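Side-chain contacts in capsid (Human calicivirus NLV/Boxer/2001/US, PDB 4RDL), which forms the norovirus capsid, whose protruding domain, the part seen here as a dimer, binds histo-blood group antigens such as the Lewis y tetrasaccharide: residues G111-H116 with A181-W186; F221-V224 with K228-C231; G134-H139 with V168-T173; L105-F110 with A143-H148. All blocks are in the same frame, centred on the assembly; numbering follows the deposited sequence.

Interaction 1: residues G111-H116 with A181-W186; sequences GNCDLH and ATLNLW. With GAL (beta-D-galactopyranose), chain C; FUC (alpha-L-fucopyranose), chain B.
Cys-113 and Leu-183 make the tight part of this contact. CD1 of Leu-183 presses on CB of Cys-113 at 3.5 Å, closer than usual for two carbons. SG of Cys-113 lies 4.0 Å from Leu-183 CD1. Leu-183 reaches across because its CG is anti to the backbone N (chi1 -179°), which brings CD1 nearer than the start of the side chain suggests. Val-175 of strand 167-177 touches both residues. The rest of the contact is looser and wet. No hydrogen bond joins the two segments directly. One water accepts from Gly-111 N and donates to Asn-184 O at 2.9 Å. A second accepts from Asn-184 N and lies 2.8 Å from Gly-111 O. A third sits between the carbonyls of Asn-112 and Thr-182. A fourth takes the N-H of Asn-112 ND2 and donates to Thr-182 O. ND2 also rests against CB of Ala-181 at 4.0 Å, while OD1 of Asn-112 is bonded to Arg-178. Further along strand 113-121 lies the glycan site. OD2 of Asp-114 accepts from galactose O3 at 2.7 Å, and its OD1 is held by Tyr-141. Fucose O2 lies in the plane of the His-116 ring, 3.3 Å from CE1. The chemistry is thus divided: one apolar touch and a row of waters join the loop to the strand, while the strand itself offers a carboxylate to the sugar.

Interaction 2: residues F221-V224 with K228-C231; sequences FPTV and KVPC
Phe-221 and Thr-223 both lean on one methyl, CG2 of Val-229. The side chain of Phe-221 starts at this methyl and then leaves it. Its CB is 3.8 Å from Val-229 CG2. CG, anti to the backbone N (chi1 177°), is still 4.1 Å from that methyl. Further round the ring, CD2 of Phe-221 is 4.0 Å from Val-229 CG2, and the methyl approaches the ring obliquely. CD of Pro-222 lies 3.2 Å above one face of the Phe-221 ring, near the rim. At the tip, CZ has left Val-229 behind and packs against the backbone carbonyls of Leu-172 and Thr-173. Thr-223 meets the same methyl from another direction, its side chain roughly at right angles to that of Val-229. OG1 of Thr-223 is 3.6 Å from CG2 of Val-229, and the threonine methyl packs there too. The OG1 hydroxyl has its polar partner in Asn-226 O, within the turn. An inverse gamma turn centred on Pro-222, with Thr-223 N bonded to Phe-221 O at 2.7 Å, puts both residues on the same side. Val-224 touches the bound fucose, and Leu-127 of the second subunit packs on Pro-222. Segment 221-224 leaves strand 213-220, and strand 228-231 returns antiparallel beside that strand, pairing Val-229 with Ser-219. Pro-222 and Val-224 are backbone-bonded to Val-175, so the connection also borders strand 167-177.

Interaction 3: residues G134-H139 with V168-T173; sequences GKVVIH and VVLELT
Val-136 and Leu-170, with CA atoms 9.0 Å apart, sit on strands that are next but one in an antiparallel sheet and cross each other steeply. Strand 113-121 lies between them. It pairs with Val-136 through Met-117 and with Ile-138 through Leu-115, so the two segments share no hydrogen bond and meet by side chains alone. Leu-170 does the bridging. Its CD2 reaches CG1 of Val-136 at 4.0 Å, and the two side chains cross obliquely. CG1 of Val-136 lies between the backbone N and the carbonyl carbon (chi1 70°), and this is the methyl that meets the leucine. CD1 of Ile-138 comes to CD2 of Leu-170 at 4.4 Å. One leucine methyl therefore serves two residues of strand 133-139. The fit is light, with ordinary van der Waals spacing. Met-73 of strand 72-80 touches both Ile-138 and Leu-170, and Leu-154 of strand 151-154 touches Val-136 and Ile-138. The next residue, Glu-171, makes a salt bridge with Arg-72 of the second subunit. Val-137 is backbone-bonded to Glu-155, just beyond strand 151-154. Strand 133-139 thus comes round to meet strand 151-154, consistent with a barrel. Such a curled sheet with an aliphatic interior is characteristic of the beta barrel of the norovirus P2 subdomain, the outer part of the protruding domain.

Interaction 4: residues L105-F110 with A143-H148; sequences LGFPDF and ATFAPH
The ring of Phe-107 meets Phe-145 at its edge and Pro-147 over a face. The two phenylalanines come from opposite directions. CZ of Phe-145 lies near the plane of the Phe-107 ring, 3.9 Å from its CE2. Seen from Phe-145 the approach is oblique. The ring planes are about 45° apart, so this is neither a parallel stack nor a T-shaped one. Pro-147 crosses Phe-107 at about a right angle and lays its CB over one face. CB is 4.2 Å from the ring centroid and 25° off the ring normal, a CH-pi contact. The shortest approach is to the rim, with CZ of Phe-107 at 3.8 Å from this CB. CD of Pro-108 covers the opposite face, 3.5 Å above the plane, so the ring is held between two prolines. Pro-147 serves a second ring as well: its CD stands over the centre of Phe-145 at 3.6 Å. Phe-107 gets to this place with its CG anti to the backbone N (chi1 -164°), pointing from the loop toward strand 145-146 and the short 3-10 turn after it. Val-152 of strand 151-154 touches all three residues, and Leu-88 of strand 83-89 touches Phe-107 and Pro-147. Every contact between the segments is carbon on carbon. Between them only shape and dispersion, with the CH-pi contact, are at work, and these are far less directional than a hydrogen bond.

From the N terminus, segment 105-110 comes first and runs straight into 111-116. Interaction 4 closes a loop of 32 residues at 143-148. Interaction 1 closes a longer one of 64 residues at 181-186, so these two cross. Interaction 3, from 134-139 to 168-173, is nested inside interaction 1 and crosses interaction 4. Interaction 2 follows in series and closes a short turn. Interactions 1, 3 and 4 all reach the sheet that contains strands 113-121, 133-139 and 145-146. Interaction 2 lies on strand 228-231 of the other sheet; its Pro-222 touches Thr-173 of strand 167-177, and Val-229 and Pro-230 touch the loop residues Phe-110 and Trp-186. Interactions 2 and 3 also border the second subunit.

Interaction 1: residues G111-H116 with A181-W186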
loop_
_atom_site.group_PDB
_atom_site.type_symbol
_atom_site.label_atom_id
_atom_site.label_comp_id
_atom_site.label_asym_id
_atom_site.label_seq_id
_atom_site.Cartn_x
_atom_site.Cartn_y
_atom_site.Cartn_z
ATOM N N GLY A 111 -9.425 -10.613 -14.414
ATOM C CA GLY A 111 -9.986 -10.674 -15.748
ATOM C C GLY A 111 -11.383 -11.254 -15.812
ATOM O O GLY A 111 -11.762 -12.072 -14.969
ATOM N N ASN A 112 -12.134 -10.824 -16.822
ATOM C CA ASN A 112 -13.471 -11.341 -17.098
ATOM C C ASN A 112 -14.453 -11.152 -15.956
ATOM O O ASN A 112 -15.290 -12.016 -15.707
ATOM C CB ASN A 112 -13.438 -12.822 -17.503
ATOM C CG ASN A 112 -14.637 -13.205 -18.349
ATOM O OD1 ASN A 112 -15.012 -12.475 -19.263
ATOM N ND2 ASN A 112 -15.253 -14.340 -18.042
ATOM N N CYS A 113 -14.359 -10.011 -15.278
ATOM C CA CYS A 113 -15.212 -9.749 -14.131
ATOM C C CYS A 113 -15.549 -8.270 -14.005
ATOM O O CYS A 113 -15.093 -7.447 -14.805
ATOM C CB CYS A 113 -14.560 -10.278 -12.850
ATOM S SG CYS A 113 -12.908 -9.586 -12.540
ATOM N N ASP A 114 -16.370 -7.949 -13.013
ATOM C CA ASP A 114 -16.804 -6.578 -12.793
ATOM C C ASP A 114 -15.969 -5.945 -11.689
ATOM O O ASP A 114 -15.986 -6.404 -10.541
ATOM C CB ASP A 114 -18.283 -6.529 -12.411
ATOM C CG ASP A 114 -19.211 -6.859 -13.573
ATOM O OD1 ASP A 114 -18.732 -7.243 -14.667
ATOM O OD2 ASP A 114 -20.437 -6.730 -13.378
ATOM N N LEU A 115 -15.219 -4.914 -12.058
ATOM C CA LEU A 115 -14.397 -4.167 -11.119
ATOM C C LEU A 115 -15.188 -2.981 -10.592
ATOM O O LEU A 115 -15.527 -2.063 -11.347
ATOM C CB LEU A 115 -13.124 -3.662 -11.800
ATOM C CG LEU A 115 -12.336 -4.696 -12.610
ATOM C CD1 LEU A 115 -11.201 -4.008 -13.361
ATOM C CD2 LEU A 115 -11.801 -5.807 -11.699
ATOM N N HIS A 116 -15.487 -3.006 -9.302
ATOM C CA HIS A 116 -16.232 -1.921 -8.677
ATOM C C HIS A 116 -15.235 -0.951 -8.080
ATOM O O HIS A 116 -14.593 -1.250 -7.067
ATOM C CB HIS A 116 -17.181 -2.469 -7.608
ATOM C CG HIS A 116 -18.184 -3.434 -8.154
ATOM N ND1 HIS A 116 -19.448 -3.045 -8.548
ATOM C CD2 HIS A 116 -18.094 -4.758 -8.422
ATOM C CE1 HIS A 116 -20.102 -4.096 -9.010
ATOM N NE2 HIS A 116 -19.299 -5.146 -8.954
ATOM N N ALA A 181 -21.060 -15.893 -15.938
ATOM C CA ALA A 181 -19.759 -16.501 -15.691
ATOM C C ALA A 181 -19.490 -16.636 -14.201
ATOM O O ALA A 181 -20.107 -15.951 -13.386
ATOM C CB ALA A 181 -18.655 -15.673 -16.348
ATOM N N THR A 182 -18.566 -17.522 -13.840
ATOM C CA THR A 182 -18.089 -17.574 -12.463
ATOM C C THR A 182 -16.928 -16.597 -12.315
ATOM O O THR A 182 -16.295 -16.215 -13.304
ATOM C CB THR A 182 -17.617 -18.977 -12.072
ATOM O OG1 THR A 182 -16.534 -19.372 -12.922
ATOM C CG2 THR A 182 -18.755 -19.971 -12.212
ATOM N N LEU A 183 -16.660 -16.182 -11.083
ATOM C CA LEU A 183 -15.517 -15.320 -10.815
ATOM C C LEU A 183 -14.250 -16.162 -10.783
ATOM O O LEU A 183 -14.092 -17.036 -9.923
ATOM C CB LEU A 183 -15.704 -14.562 -9.501
ATOM C CG LEU A 183 -14.582 -13.594 -9.114
ATOM C CD1 LEU A 183 -14.346 -12.540 -10.205
ATOM C CD2 LEU A 183 -14.898 -12.926 -7.784
ATOM N N ASN A 184 -13.364 -15.915 -11.740
ATOM C CA ASN A 184 -12.139 -16.695 -11.891
ATOM C C ASN A 184 -10.922 -15.830 -11.591
ATOM O O ASN A 184 -10.526 -14.987 -12.402
ATOM C CB ASN A 184 -12.062 -17.265 -13.311
ATOM C CG ASN A 184 -10.781 -18.033 -13.571
ATOM O OD1 ASN A 184 -9.977 -18.253 -12.669
ATOM N ND2 ASN A 184 -10.592 -18.457 -14.818
ATOM N N LEU A 185 -10.338 -16.033 -10.414
ATOM C CA LEU A 185 -9.218 -15.214 -9.965
ATOM C C LEU A 185 -7.894 -15.556 -10.657
ATOM O O LEU A 185 -6.868 -14.918 -10.391
ATOM C CB LEU A 185 -9.082 -15.281 -8.442
ATOM C CG LEU A 185 -10.333 -14.859 -7.667
ATOM C CD1 LEU A 185 -10.029 -14.823 -6.173
ATOM C CD2 LEU A 185 -10.849 -13.504 -8.146
ATOM N N TRP A 186 -7.932 -16.549 -11.544
ATOM C CA TRP A 186 -6.783 -16.935 -12.363
ATOM C C TRP A 186 -6.916 -16.476 -13.824
ATOM O O TRP A 186 -5.995 -16.660 -14.621
ATOM C CB TRP A 186 -6.585 -18.456 -12.323
ATOM C CG TRP A 186 -5.749 -18.954 -11.158
ATOM C CD1 TRP A 186 -4.428 -19.311 -11.182
ATOM C CD2 TRP A 186 -6.194 -19.162 -9.813
ATOM N NE1 TRP A 186 -4.025 -19.725 -9.934
ATOM C CE2 TRP A 186 -5.088 -19.642 -9.076
ATOM C CE3 TRP A 186 -7.420 -18.992 -9.158
ATOM C CZ2 TRP A 186 -5.171 -19.952 -7.722
ATOM C CZ3 TRP A 186 -7.497 -19.291 -7.817
ATOM C CH2 TRP A 186 -6.377 -19.768 -7.110
HETATM C C1 GAL C . -25.029 -7.892 -10.198
HETATM C C2 GAL C . -23.782 -7.052 -10.029
HETATM C C3 GAL C . -22.907 -7.111 -11.227
HETATM C C4 GAL C . -22.614 -8.449 -11.611
HETATM C C5 GAL C . -23.886 -9.203 -11.824
HETATM C C6 GAL C . -23.711 -10.607 -12.188
HETATM O O2 GAL C . -24.175 -5.707 -9.769
HETATM O O3 GAL C . -21.707 -6.347 -10.992
HETATM O O4 GAL C . -21.797 -9.095 -10.582
HETATM O O5 GAL C . -24.718 -9.174 -10.589
HETATM O O6 GAL C . -24.831 -11.282 -12.524
HETATM C C1 FUC B . -23.558 -5.203 -8.635
HETATM C C2 FUC B . -23.736 -3.744 -8.592
HETATM C C3 FUC B . -25.165 -3.392 -8.437
HETATM C C4 FUC B . -25.787 -4.030 -7.246
HETATM C C5 FUC B . -25.530 -5.525 -7.203
HETATM C C6 FUC B . -26.027 -6.140 -5.951
HETATM O O2 FUC B . -23.234 -3.185 -9.773
HETATM O O3 FUC B . -25.329 -2.010 -8.400
HETATM O O4 FUC B . -25.289 -3.446 -6.091
HETATM O O5 FUC B . -24.147 -5.839 -7.392
HETATM O O HOH W 1 -8.626 -12.840 -12.714
HETATM O O HOH W 2 -13.502 -13.960 -13.803
HETATM O O HOH W 3 -16.744 -13.327 -13.799
HETATM O O HOH W 4 -14.425 -15.823 -15.718
#

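Interaction 2: residues F221-V224 with K228-C231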
loop_
_atom_site.group_PDB
_atom_site.type_symbol
_atom_site.label_atom_id
_atom_site.label_comp_id
_atom_site.label_asym_id
_atom_site.label_seq_id
_atom_site.Cartn_x
_atom_site.Cartn_y
_atom_site.Cartn_z
ATOM N N PHE A 221 -10.582 -10.671 0.969
ATOM C CA PHE A 221 -10.859 -9.457 0.215
ATOM C C PHE A 221 -12.221 -9.652 -0.442
ATOM O O PHE A 221 -12.608 -10.783 -0.735
ATOM C CB PHE A 221 -9.771 -9.263 -0.849
ATOM C CG PHE A 221 -9.989 -8.066 -1.735
ATOM C CD1 PHE A 221 -9.445 -6.834 -1.409
ATOM C CD2 PHE A 221 -10.731 -8.181 -2.895
ATOM C CE1 PHE A 221 -9.656 -5.733 -2.223
ATOM C CE2 PHE A 221 -10.942 -7.092 -3.716
ATOM C CZ PHE A 221 -10.406 -5.864 -3.377
ATOM N N PRO A 222 -12.966 -8.559 -0.664
ATOM C CA PRO A 222 -14.311 -8.682 -1.252
ATOM C C PRO A 222 -14.323 -8.976 -2.764
ATOM O O PRO A 222 -14.911 -8.223 -3.553
ATOM C CB PRO A 222 -14.946 -7.316 -0.957
ATOM C CG PRO A 222 -13.772 -6.385 -0.918
ATOM C CD PRO A 222 -12.694 -7.185 -0.208
ATOM N N THR A 223 -13.662 -10.064 -3.151
ATOM C CA THR A 223 -13.929 -10.718 -4.424
ATOM C C THR A 223 -15.147 -11.607 -4.156
ATOM O O THR A 223 -15.028 -12.760 -3.707
ATOM C CB THR A 223 -12.719 -11.543 -4.919
ATOM O OG1 THR A 223 -12.025 -12.087 -3.794
ATOM C CG2 THR A 223 -11.740 -10.669 -5.732
ATOM N N VAL A 224 -16.327 -11.039 -4.373
ATOM C CA VAL A 224 -17.566 -11.668 -3.932
ATOM C C VAL A 224 -17.806 -12.981 -4.672
ATOM O O VAL A 224 -17.698 -13.041 -5.898
ATOM C CB VAL A 224 -18.741 -10.683 -4.069
ATOM C CG1 VAL A 224 -20.075 -11.355 -3.761
ATOM C CG2 VAL A 224 -18.514 -9.486 -3.152
ATOM N N LYS A 228 -11.032 -14.902 -1.347
ATOM C CA LYS A 228 -9.673 -15.269 -0.979
ATOM C C LYS A 228 -8.790 -15.024 -2.197
ATOM O O LYS A 228 -8.789 -15.815 -3.139
ATOM C CB LYS A 228 -9.615 -16.739 -0.532
ATOM C CG LYS A 228 -8.227 -17.219 -0.083
ATOM C CD LYS A 228 -8.240 -18.682 0.372
ATOM C CE LYS A 228 -9.032 -18.866 1.658
ATOM N NZ LYS A 228 -8.271 -18.450 2.876
ATOM N N VAL A 229 -8.064 -13.909 -2.185
ATOM C CA VAL A 229 -7.249 -13.520 -3.333
ATOM C C VAL A 229 -5.856 -14.130 -3.240
ATOM O O VAL A 229 -5.131 -13.883 -2.279
ATOM C CB VAL A 229 -7.123 -11.988 -3.443
ATOM C CG1 VAL A 229 -6.106 -11.602 -4.530
ATOM C CG2 VAL A 229 -8.486 -11.360 -3.717
ATOM N N PRO A 230 -5.494 -14.960 -4.230
ATOM C CA PRO A 230 -4.172 -15.594 -4.275
ATOM C C PRO A 230 -3.182 -14.744 -5.073
ATOM O O PRO A 230 -3.564 -14.142 -6.079
ATOM C CB PRO A 230 -4.455 -16.889 -5.026
ATOM C CG PRO A 230 -5.513 -16.475 -6.031
ATOM C CD PRO A 230 -6.368 -15.427 -5.325
ATOM N N CYS A 231 -1.930 -14.693 -4.622
ATOM C CA CYS A 231 -0.855 -14.060 -5.378
ATOM C C CYS A 231 0.409 -14.914 -5.231
ATOM O O CYS A 231 0.484 -15.772 -4.348
ATOM C CB CYS A 231 -0.616 -12.616 -4.912
ATOM S SG CYS A 231 0.150 -12.464 -3.295
#

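Interaction 3: residues G134-H139 with V168-T173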
loop_
_atom_site.group_PDB
_atom_site.type_symbol
_atom_site.label_atom_id
_atom_site.label_comp_id
_atom_site.label_asym_id
_atom_site.label_seq_id
_atom_site.Cartn_x
_atom_site.Cartn_y
_atom_site.Cartn_z
ATOM N N GLY A 134 -16.490 9.604 -6.418
ATOM C CA GLY A 134 -17.551 8.869 -7.070
ATOM C C GLY A 134 -17.244 7.389 -7.064
ATOM O O GLY A 134 -16.299 6.941 -6.406
ATOM N N LYS A 135 -18.055 6.624 -7.782
ATOM C CA LYS A 135 -17.823 5.199 -7.926
ATOM C C LYS A 135 -18.301 4.787 -9.299
ATOM O O LYS A 135 -19.133 5.469 -9.908
ATOM C CB LYS A 135 -18.566 4.421 -6.850
ATOM C CG LYS A 135 -20.057 4.675 -6.862
ATOM C CD LYS A 135 -20.735 4.061 -5.656
ATOM C CE LYS A 135 -20.665 2.546 -5.694
ATOM N NZ LYS A 135 -21.525 1.958 -4.627
ATOM N N VAL A 136 -17.773 3.679 -9.797
ATOM C CA VAL A 136 -18.114 3.233 -11.137
ATOM C C VAL A 136 -17.714 1.776 -11.310
ATOM O O VAL A 136 -16.809 1.290 -10.629
ATOM C CB VAL A 136 -17.426 4.122 -12.200
ATOM C CG1 VAL A 136 -15.933 3.881 -12.227
ATOM C CG2 VAL A 136 -18.042 3.906 -13.583
ATOM N N VAL A 137 -18.414 1.076 -12.194
ATOM C CA VAL A 137 -18.084 -0.300 -12.524
ATOM C C VAL A 137 -17.317 -0.317 -13.842
ATOM O O VAL A 137 -17.690 0.373 -14.802
ATOM C CB VAL A 137 -19.354 -1.161 -12.660
ATOM C CG1 VAL A 137 -18.994 -2.588 -13.041
ATOM C CG2 VAL A 137 -20.159 -1.120 -11.367
ATOM N N ILE A 138 -16.234 -1.087 -13.877
ATOM C CA ILE A 138 -15.480 -1.313 -15.103
ATOM C C ILE A 138 -15.424 -2.811 -15.397
ATOM O O ILE A 138 -14.930 -3.600 -14.581
ATOM C CB ILE A 138 -14.043 -0.749 -14.992
ATOM C CG1 ILE A 138 -14.092 0.764 -14.714
ATOM C CG2 ILE A 138 -13.231 -1.046 -16.260
ATOM C CD1 ILE A 138 -12.731 1.388 -14.501
ATOM N N HIS A 139 -15.925 -3.200 -16.562
ATOM C CA HIS A 139 -15.840 -4.585 -17.017
ATOM C C HIS A 139 -14.439 -4.879 -17.523
ATOM O O HIS A 139 -13.938 -4.175 -18.402
ATOM C CB HIS A 139 -16.817 -4.821 -18.174
ATOM C CG HIS A 139 -18.256 -4.702 -17.786
ATOM N ND1 HIS A 139 -19.276 -4.682 -18.715
ATOM C CD2 HIS A 139 -18.848 -4.606 -16.574
ATOM C CE1 HIS A 139 -20.435 -4.580 -18.088
ATOM N NE2 HIS A 139 -20.206 -4.535 -16.788
ATOM N N VAL A 168 -8.973 11.573 -12.771
ATOM C CA VAL A 168 -9.289 10.883 -11.522
ATOM C C VAL A 168 -8.287 9.775 -11.238
ATOM O O VAL A 168 -7.620 9.278 -12.146
ATOM C CB VAL A 168 -10.727 10.281 -11.541
ATOM C CG1 VAL A 168 -11.781 11.372 -11.765
ATOM C CG2 VAL A 168 -10.860 9.166 -12.591
ATOM N N VAL A 169 -8.180 9.410 -9.965
ATOM C CA VAL A 169 -7.537 8.161 -9.583
ATOM C C VAL A 169 -8.610 7.210 -9.069
ATOM O O VAL A 169 -9.536 7.619 -8.347
ATOM C CB VAL A 169 -6.416 8.375 -8.548
ATOM C CG1 VAL A 169 -5.238 9.084 -9.187
ATOM C CG2 VAL A 169 -6.908 9.143 -7.352
ATOM N N LEU A 170 -8.511 5.954 -9.492
ATOM C CA LEU A 170 -9.504 4.941 -9.160
ATOM C C LEU A 170 -8.850 3.840 -8.347
ATOM O O LEU A 170 -7.688 3.492 -8.571
ATOM C CB LEU A 170 -10.108 4.349 -10.434
ATOM C CG LEU A 170 -10.711 5.345 -11.438
ATOM C CD1 LEU A 170 -9.761 5.556 -12.617
ATOM C CD2 LEU A 170 -12.046 4.826 -11.922
ATOM N N GLU A 171 -9.602 3.302 -7.391
ATOM C CA GLU A 171 -9.123 2.187 -6.587
ATOM C C GLU A 171 -10.150 1.066 -6.607
ATOM O O GLU A 171 -11.356 1.306 -6.651
ATOM C CB GLU A 171 -8.847 2.615 -5.152
ATOM C CG GLU A 171 -8.080 1.541 -4.389
ATOM C CD GLU A 171 -8.136 1.713 -2.892
ATOM O OE1 GLU A 171 -7.653 0.794 -2.187
ATOM O OE2 GLU A 171 -8.652 2.756 -2.425
ATOM N N LEU A 172 -9.664 -0.166 -6.575
ATOM C CA LEU A 172 -10.534 -1.330 -6.597
ATOM C C LEU A 172 -11.176 -1.553 -5.231
ATOM O O LEU A 172 -10.509 -1.944 -4.276
ATOM C CB LEU A 172 -9.733 -2.563 -7.018
ATOM C CG LEU A 172 -10.569 -3.833 -7.183
ATOM C CD1 LEU A 172 -11.615 -3.662 -8.286
ATOM C CD2 LEU A 172 -9.659 -5.021 -7.476
ATOM N N THR A 173 -12.479 -1.313 -5.135
ATOM C CA THR A 173 -13.184 -1.471 -3.860
ATOM C C THR A 173 -13.668 -2.902 -3.659
ATOM O O THR A 173 -13.500 -3.483 -2.581
ATOM C CB THR A 173 -14.365 -0.498 -3.759
ATOM O OG1 THR A 173 -13.856 0.833 -3.900
ATOM C CG2 THR A 173 -15.083 -0.619 -2.418
#

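Interaction 4: residues L105-F110 with A143-H148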
loop_
_atom_site.group_PDB
_atom_site.type_symbol
_atom_site.label_atom_id
_atom_site.label_comp_id
_atom_site.label_asym_id
_atom_site.label_seq_id
_atom_site.Cartn_x
_atom_site.Cartn_y
_atom_site.Cartn_z
ATOM N N LEU A 105 1.184 0.568 -14.828
ATOM C CA LEU A 105 1.643 -0.179 -13.663
ATOM C C LEU A 105 0.607 -0.145 -12.541
ATOM O O LEU A 105 -0.030 0.888 -12.300
ATOM C CB LEU A 105 2.990 0.349 -13.170
ATOM C CG LEU A 105 4.087 0.348 -14.235
ATOM C CD1 LEU A 105 5.420 0.771 -13.621
ATOM C CD2 LEU A 105 4.208 -1.034 -14.874
ATOM N N GLY A 106 0.426 -1.280 -11.866
ATOM C CA GLY A 106 -0.534 -1.393 -10.774
ATOM C C GLY A 106 -1.954 -1.747 -11.209
ATOM O O GLY A 106 -2.790 -2.095 -10.382
ATOM N N PHE A 107 -2.235 -1.661 -12.505
ATOM C CA PHE A 107 -3.580 -1.904 -13.021
ATOM C C PHE A 107 -4.108 -3.259 -12.520
ATOM O O PHE A 107 -3.380 -4.243 -12.530
ATOM C CB PHE A 107 -3.545 -1.884 -14.554
ATOM C CG PHE A 107 -4.899 -1.737 -15.197
ATOM C CD1 PHE A 107 -5.407 -0.477 -15.514
ATOM C CD2 PHE A 107 -5.660 -2.851 -15.506
ATOM C CE1 PHE A 107 -6.652 -0.339 -16.112
ATOM C CE2 PHE A 107 -6.907 -2.722 -16.111
ATOM C CZ PHE A 107 -7.404 -1.466 -16.417
ATOM N N PRO A 108 -5.379 -3.317 -12.082
ATOM C CA PRO A 108 -5.926 -4.595 -11.599
ATOM C C PRO A 108 -5.719 -5.732 -12.603
ATOM O O PRO A 108 -5.942 -5.546 -13.809
ATOM C CB PRO A 108 -7.423 -4.299 -11.451
ATOM C CG PRO A 108 -7.484 -2.843 -11.171
ATOM C CD PRO A 108 -6.385 -2.239 -12.033
ATOM N N ASP A 109 -5.310 -6.905 -12.116
ATOM C CA ASP A 109 -5.127 -8.059 -13.003
ATOM C C ASP A 109 -6.208 -9.127 -12.822
ATOM O O ASP A 109 -5.970 -10.320 -13.014
ATOM C CB ASP A 109 -3.701 -8.635 -12.921
ATOM C CG ASP A 109 -3.406 -9.340 -11.606
ATOM O OD1 ASP A 109 -4.234 -9.276 -10.676
ATOM O OD2 ASP A 109 -2.315 -9.956 -11.504
ATOM N N PHE A 110 -7.408 -8.677 -12.484
ATOM C CA PHE A 110 -8.577 -9.543 -12.421
ATOM C C PHE A 110 -9.323 -9.469 -13.743
ATOM O O PHE A 110 -9.779 -8.394 -14.151
ATOM C CB PHE A 110 -9.473 -9.152 -11.245
ATOM C CG PHE A 110 -8.770 -9.239 -9.923
ATOM C CD1 PHE A 110 -8.512 -10.472 -9.350
ATOM C CD2 PHE A 110 -8.312 -8.100 -9.285
ATOM C CE1 PHE A 110 -7.828 -10.560 -8.145
ATOM C CE2 PHE A 110 -7.623 -8.182 -8.082
ATOM C CZ PHE A 110 -7.381 -9.414 -7.514
ATOM N N ALA A 143 -14.627 -5.895 -26.124
ATOM C CA ALA A 143 -13.643 -5.182 -26.933
ATOM C C ALA A 143 -13.352 -3.786 -26.385
ATOM O O ALA A 143 -12.278 -3.231 -26.621
ATOM C CB ALA A 143 -14.105 -5.102 -28.377
ATOM N N THR A 144 -14.318 -3.224 -25.659
ATOM C CA THR A 144 -14.174 -1.892 -25.081
ATOM C C THR A 144 -13.287 -1.878 -23.830
ATOM O O THR A 144 -12.976 -0.815 -23.293
ATOM C CB THR A 144 -15.537 -1.276 -24.757
ATOM O OG1 THR A 144 -16.360 -2.249 -24.099
ATOM C CG2 THR A 144 -16.229 -0.839 -26.039
ATOM N N PHE A 145 -12.892 -3.055 -23.351
ATOM C CA PHE A 145 -11.852 -3.142 -22.330
ATOM C C PHE A 145 -10.523 -3.235 -23.075
ATOM O O PHE A 145 -10.155 -4.298 -23.573
ATOM C CB PHE A 145 -12.081 -4.359 -21.420
ATOM C CG PHE A 145 -11.003 -4.567 -20.385
ATOM C CD1 PHE A 145 -10.900 -3.723 -19.286
ATOM C CD2 PHE A 145 -10.096 -5.609 -20.509
ATOM C CE1 PHE A 145 -9.907 -3.914 -18.329
ATOM C CE2 PHE A 145 -9.103 -5.809 -19.556
ATOM C CZ PHE A 145 -9.005 -4.958 -18.465
ATOM N N ALA A 146 -9.819 -2.107 -23.177
ATOM C CA ALA A 146 -8.629 -2.035 -24.015
ATOM C C ALA A 146 -7.493 -1.255 -23.337
ATOM O O ALA A 146 -6.927 -0.328 -23.926
ATOM C CB ALA A 146 -8.983 -1.408 -25.378
ATOM N N PRO A 147 -7.142 -1.633 -22.098
ATOM C CA PRO A 147 -6.171 -0.810 -21.365
ATOM C C PRO A 147 -4.809 -0.720 -22.062
ATOM O O PRO A 147 -4.137 0.302 -21.960
ATOM C CB PRO A 147 -6.060 -1.516 -20.006
ATOM C CG PRO A 147 -6.500 -2.946 -20.276
ATOM C CD PRO A 147 -7.608 -2.784 -21.303
ATOM N N HIS A 148 -4.416 -1.773 -22.773
ATOM C CA HIS A 148 -3.152 -1.775 -23.503
ATOM C C HIS A 148 -3.171 -0.715 -24.605
ATOM O O HIS A 148 -2.119 -0.202 -25.001
ATOM C CB HIS A 148 -2.902 -3.159 -24.106
ATOM C CG HIS A 148 -1.550 -3.326 -24.725
ATOM N ND1 HIS A 148 -0.379 -3.110 -24.030
ATOM C CD2 HIS A 148 -1.181 -3.728 -25.964
ATOM C CE1 HIS A 148 0.652 -3.357 -24.818
ATOM N NE2 HIS A 148 0.193 -3.734 -25.997
#